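Local coordinates for cobalamin biosynthesis protein (Agrobacterium tumefaciens, PDB 3BY5) that probably takes part in the biosynthesis of cobalamin (vitamin B12), although its precise biochemical role is not established, at residues A[10-15]-A[40-46]; A[25-29]-A[120-125]. All coordinates share one frame; numbering follows the deposited sequence.

Contact 1: A[10-15]-A[40-46]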
loop_
_atom_site.group_PDB
_atom_site.type_symbol
_atom_site.label_atom_id
_atom_site.label_comp_id
_atom_site.label_asym_id
_atom_site.label_seq_id
_atom_site.Cartn_x
_atom_site.Cartn_y
_atom_site.Cartn_z
ATOM N N VAL A 10 8.882 13.266 -0.902
ATOM C CA VAL A 10 7.669 12.407 -0.738
ATOM C C VAL A 10 7.146 12.451 0.710
ATOM O O VAL A 10 7.902 12.268 1.668
ATOM C CB VAL A 10 7.932 10.952 -1.246
ATOM C CG1 VAL A 10 6.862 9.959 -0.764
ATOM C CG2 VAL A 10 8.028 10.932 -2.772
ATOM N N THR A 11 5.847 12.721 0.847
ATOM C CA THR A 11 5.182 12.836 2.147
ATOM C C THR A 11 3.983 11.882 2.317
ATOM O O THR A 11 3.054 11.855 1.501
ATOM C CB THR A 11 4.828 14.320 2.496
ATOM O OG1 THR A 11 3.538 14.397 3.115
ATOM C CG2 THR A 11 4.853 15.203 1.257
ATOM N N VAL A 12 4.039 11.105 3.398
ATOM C CA VAL A 12 3.086 10.041 3.690
ATOM C C VAL A 12 2.233 10.428 4.890
ATOM O O VAL A 12 2.767 10.883 5.898
ATOM C CB VAL A 12 3.833 8.704 3.994
ATOM C CG1 VAL A 12 2.868 7.586 4.352
ATOM C CG2 VAL A 12 4.682 8.287 2.811
ATOM N N ALA A 13 0.915 10.259 4.784
ATOM C CA ALA A 13 0.028 10.424 5.935
ATOM C C ALA A 13 -0.460 9.082 6.456
ATOM O O ALA A 13 -1.170 8.363 5.758
ATOM C CB ALA A 13 -1.145 11.307 5.594
ATOM N N GLY A 14 -0.065 8.746 7.681
ATOM C CA GLY A 14 -0.550 7.544 8.357
ATOM C C GLY A 14 -1.912 7.801 8.966
ATOM O O GLY A 14 -2.094 8.785 9.682
ATOM N N ILE A 15 -2.870 6.925 8.678
ATOM C CA ILE A 15 -4.259 7.120 9.112
ATOM C C ILE A 15 -4.708 6.063 10.118
ATOM O O ILE A 15 -4.564 4.865 9.886
ATOM C CB ILE A 15 -5.253 7.132 7.916
ATOM C CG1 ILE A 15 -4.781 8.061 6.790
ATOM C CG2 ILE A 15 -6.662 7.508 8.379
ATOM C CD1 ILE A 15 -4.638 9.524 7.184
ATOM N N THR A 40 1.602 18.617 1.480
ATOM C CA THR A 40 0.699 18.040 0.498
ATOM C C THR A 40 0.962 16.550 0.474
ATOM O O THR A 40 2.034 16.116 0.067
ATOM C CB THR A 40 0.893 18.634 -0.920
ATOM O OG1 THR A 40 1.405 19.973 -0.829
ATOM C CG2 THR A 40 -0.434 18.643 -1.674
ATOM N N VAL A 41 -0.018 15.782 0.939
ATOM C CA VAL A 41 0.083 14.330 1.043
ATOM C C VAL A 41 0.040 13.696 -0.345
ATOM O O VAL A 41 -0.859 13.983 -1.138
ATOM C CB VAL A 41 -1.070 13.762 1.911
ATOM C CG1 VAL A 41 -0.982 12.258 2.013
ATOM C CG2 VAL A 41 -1.052 14.388 3.295
ATOM N N ASP A 42 1.017 12.847 -0.641
ATOM C CA ASP A 42 1.022 12.128 -1.909
ATOM C C ASP A 42 0.928 10.611 -1.751
ATOM O O ASP A 42 0.965 9.876 -2.736
ATOM C CB ASP A 42 2.209 12.545 -2.793
ATOM C CG ASP A 42 3.479 12.781 -2.005
ATOM O OD1 ASP A 42 3.907 11.850 -1.294
ATOM O OD2 ASP A 42 4.052 13.890 -2.105
ATOM N N TYR A 43 0.756 10.154 -0.512
ATOM C CA TYR A 43 0.657 8.728 -0.218
ATOM C C TYR A 43 -0.015 8.490 1.141
ATOM O O TYR A 43 0.294 9.164 2.114
ATOM C CB TYR A 43 2.064 8.117 -0.248
ATOM C CG TYR A 43 2.113 6.626 -0.436
ATOM C CD1 TYR A 43 2.434 5.795 0.628
ATOM C CD2 TYR A 43 1.856 6.045 -1.678
ATOM C CE1 TYR A 43 2.486 4.421 0.475
ATOM C CE2 TYR A 43 1.907 4.665 -1.844
ATOM C CZ TYR A 43 2.224 3.862 -0.757
ATOM O OH TYR A 43 2.284 2.497 -0.883
ATOM N N LEU A 44 -0.944 7.545 1.198
ATOM C CA LEU A 44 -1.621 7.201 2.454
ATOM C C LEU A 44 -1.155 5.860 3.001
ATOM O O LEU A 44 -0.748 4.983 2.241
ATOM C CB LEU A 44 -3.139 7.157 2.268
ATOM C CG LEU A 44 -3.922 8.447 2.074
ATOM C CD1 LEU A 44 -5.389 8.111 1.980
ATOM C CD2 LEU A 44 -3.671 9.416 3.212
ATOM N N ALA A 45 -1.229 5.702 4.321
ATOM C CA ALA A 45 -0.802 4.467 4.983
ATOM C C ALA A 45 -1.632 4.156 6.223
ATOM O O ALA A 45 -2.166 5.061 6.868
ATOM C CB ALA A 45 0.673 4.525 5.337
ATOM N N THR A 46 -1.728 2.868 6.549
ATOM C CA THR A 46 -2.503 2.416 7.698
ATOM C C THR A 46 -1.974 1.117 8.284
ATOM O O THR A 46 -1.184 0.412 7.665
ATOM C CB THR A 46 -4.023 2.280 7.365
ATOM O OG1 THR A 46 -4.769 2.117 8.576
ATOM C CG2 THR A 46 -4.306 1.108 6.434
#

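Contact 2: A[25-29]-A[120-125]. With SO4 (sulfate ion), chain B.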
loop_
_atom_site.group_PDB
_atom_site.type_symbol
_atom_site.label_atom_id
_atom_site.label_comp_id
_atom_site.label_asym_id
_atom_site.label_seq_id
_atom_site.Cartn_x
_atom_site.Cartn_y
_atom_site.Cartn_z
ATOM N N ALA A 25 -15.042 11.803 6.580
ATOM C CA ALA A 25 -14.373 12.176 7.824
ATOM C C ALA A 25 -12.865 12.039 7.680
ATOM O O ALA A 25 -12.113 12.902 8.133
ATOM C CB ALA A 25 -14.871 11.333 8.978
ATOM N N ILE A 26 -12.441 10.947 7.045
ATOM C CA ILE A 26 -11.036 10.706 6.732
ATOM C C ILE A 26 -10.507 11.785 5.789
ATOM O O ILE A 26 -9.425 12.323 6.015
ATOM C CB ILE A 26 -10.817 9.323 6.060
ATOM C CG1 ILE A 26 -11.717 8.218 6.655
ATOM C CG2 ILE A 26 -9.339 8.950 6.033
ATOM C CD1 ILE A 26 -11.344 7.710 8.023
ATOM N N ILE A 27 -11.284 12.096 4.746
ATOM C CA ILE A 27 -10.916 13.100 3.735
ATOM C C ILE A 27 -10.720 14.475 4.367
ATOM O O ILE A 27 -9.705 15.130 4.129
ATOM C CB ILE A 27 -11.955 13.168 2.580
ATOM C CG1 ILE A 27 -11.882 11.910 1.712
ATOM C CG2 ILE A 27 -11.728 14.401 1.699
ATOM C CD1 ILE A 27 -13.047 11.742 0.759
ATOM N N ALA A 28 -11.686 14.881 5.191
ATOM C CA ALA A 28 -11.625 16.122 5.958
ATOM C C ALA A 28 -10.379 16.198 6.830
ATOM O O ALA A 28 -9.719 17.234 6.878
ATOM C CB ALA A 28 -12.865 16.261 6.816
ATOM N N ALA A 29 -10.067 15.091 7.502
ATOM C CA ALA A 29 -8.904 14.980 8.379
ATOM C C ALA A 29 -7.563 15.127 7.652
ATOM O O ALA A 29 -6.620 15.702 8.199
ATOM C CB ALA A 29 -8.948 13.663 9.128
ATOM N N VAL A 120 -8.396 14.784 14.043
ATOM C CA VAL A 120 -9.469 15.632 13.511
ATOM C C VAL A 120 -10.770 14.840 13.544
ATOM O O VAL A 120 -10.975 13.945 12.725
ATOM C CB VAL A 120 -9.205 16.082 12.050
ATOM C CG1 VAL A 120 -10.236 17.109 11.618
ATOM C CG2 VAL A 120 -7.809 16.644 11.875
ATOM N N GLY A 121 -11.654 15.178 14.476
ATOM C CA GLY A 121 -12.786 14.309 14.798
ATOM C C GLY A 121 -12.208 13.145 15.579
ATOM O O GLY A 121 -11.507 13.352 16.570
ATOM N N ASP A 122 -12.477 11.922 15.135
ATOM C CA ASP A 122 -11.761 10.757 15.670
ATOM C C ASP A 122 -11.002 9.994 14.574
ATOM O O ASP A 122 -11.019 8.762 14.506
ATOM C CB ASP A 122 -12.664 9.854 16.527
ATOM C CG ASP A 122 -14.086 9.789 16.016
ATOM O OD1 ASP A 122 -15.012 10.106 16.793
ATOM O OD2 ASP A 122 -14.277 9.426 14.837
ATOM N N VAL A 123 -10.339 10.770 13.720
ATOM C CA VAL A 123 -9.402 10.259 12.734
ATOM C C VAL A 123 -8.025 10.824 13.079
ATOM O O VAL A 123 -7.843 12.039 13.139
ATOM C CB VAL A 123 -9.798 10.659 11.283
ATOM C CG1 VAL A 123 -8.832 10.064 10.272
ATOM C CG2 VAL A 123 -11.213 10.215 10.957
ATOM N N THR A 124 -7.070 9.931 13.323
ATOM C CA THR A 124 -5.689 10.309 13.612
ATOM C C THR A 124 -4.878 10.387 12.327
ATOM O O THR A 124 -4.971 9.513 11.471
ATOM C CB THR A 124 -5.025 9.319 14.580
ATOM O OG1 THR A 124 -5.903 9.085 15.686
ATOM C CG2 THR A 124 -3.703 9.863 15.106
ATOM N N VAL A 125 -4.096 11.454 12.196
ATOM C CA VAL A 125 -3.256 11.674 11.034
ATOM C C VAL A 125 -1.827 11.939 11.487
ATOM O O VAL A 125 -1.580 12.873 12.253
ATOM C CB VAL A 125 -3.745 12.875 10.196
ATOM C CG1 VAL A 125 -2.981 12.956 8.879
ATOM C CG2 VAL A 125 -5.255 12.790 9.935
HETATM S S SO4 B . -2.820 6.291 16.787
HETATM O O1 SO4 B . -3.154 5.252 15.818
HETATM O O2 SO4 B . -1.851 7.216 16.216
HETATM O O3 SO4 B . -4.024 7.029 17.149
HETATM O O4 SO4 B . -2.254 5.675 17.983
#

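Contact 1: A[10-15]-A[40-46]
From A13 with L44 to G14 with A45, the strands at 11-15 and 43-46 run side by side in parallel register, their axes 30° apart and 4.5 Å distant at closest. The register rests on three backbone bonds: A13 N to Y43 O (3.0 Å), A45 N to A13 O (3.0 Å) and I15 N to A45 O (2.7 Å).

Ahead of this ladder D42 grips T11 in two ways. Its amide N gives a bond to T11 O (3.1 Å), and its carboxylate OD1 accepts T11 N on the syn side at 3.0 Å, the donor standing somewhat out of the carboxylate plane.

The two strands belong to a beta-alpha-beta unit whose intervening helix, 23-37, lies over the face bearing A13, I15 and L44. There A13 CB rests against both methyls of V41, while L44 CD2 sits near both A13 CB and I15 CG1, the I15 and L44 side chains running at a slant to each other.

V12 and A45 face helix 98-107 instead. With CG1 of V12 trans to its own N (chi1 178°), one methyl lies against A45 CB at 3.9 Å and the other, CG2, approaches the Y43 ring obliquely at CD1, 4.0 Å away. V12 and Y43 lie alongside each other and point the same way. The Y43 hydroxyl is hydrogen-bonded to E68, and the tyrosine also packs on Y43 of the second subunit.

Contact 2: A[25-29]-A[120-125]
A29 lies against V120 and I26 against V123, with CA atoms 5.2 and 6.2 Å apart, as the helix at 25-29 crosses the strand at 123-125 at 33° between N-to-C directions and 8.6 Å between axes. The interface is apolar, and A29 is its centre: the CB points at the strand and meets V120 CB at 3.8 Å, V123 CG1 at 3.8 Å and V125 CG2 at 3.9 Å. A single methyl thus faces three valines, two of which, V123 and V125, project from the same side of the strand.

One turn earlier, I26 reaches V123 with the end of its side chain, CD1, which lies 3.9 Å from V123 CG2, and the two side chains meet at about a right angle. V123 places CG1 trans to its backbone N (chi1 -178°), so that CG1 lies mainly against A29, and CG2 lies nearer I26 CD1 and the backbone O of A25.

V120 and V123 flank the two-residue turn G121-D122, closed by V120 N to V123 O at 2.9 Å. The arrangement is that of an alpha/beta fold: a helix packed on a sheet face, here covering the closed end of the beta-hairpin formed by strands 112-120 and 123-129.

Contact 1 and contact 2 have centres 13 Å apart and are linked by helix 23-37, which joins the two strands of contact 1 and supplies residues 25-29 to contact 2. They meet through neighbouring strands 11-17 and 123-129, which are antiparallel. I15 is the main junction: its CG2 lies 3.8 Å from I26 CG2 and 3.9 Å from V123 CG1. A second, looser touch joins A13 CB to V125 CG1 at 4.1 Å, so both contacts feed one apolar layer beneath the helix. T124 points away from that layer, and its OG1 bonds to O3 (3.1 Å) of a sulfate, probably from the crystallisation liquor; S97 OG and S99 OG are hydrogen-bonded to the same ion.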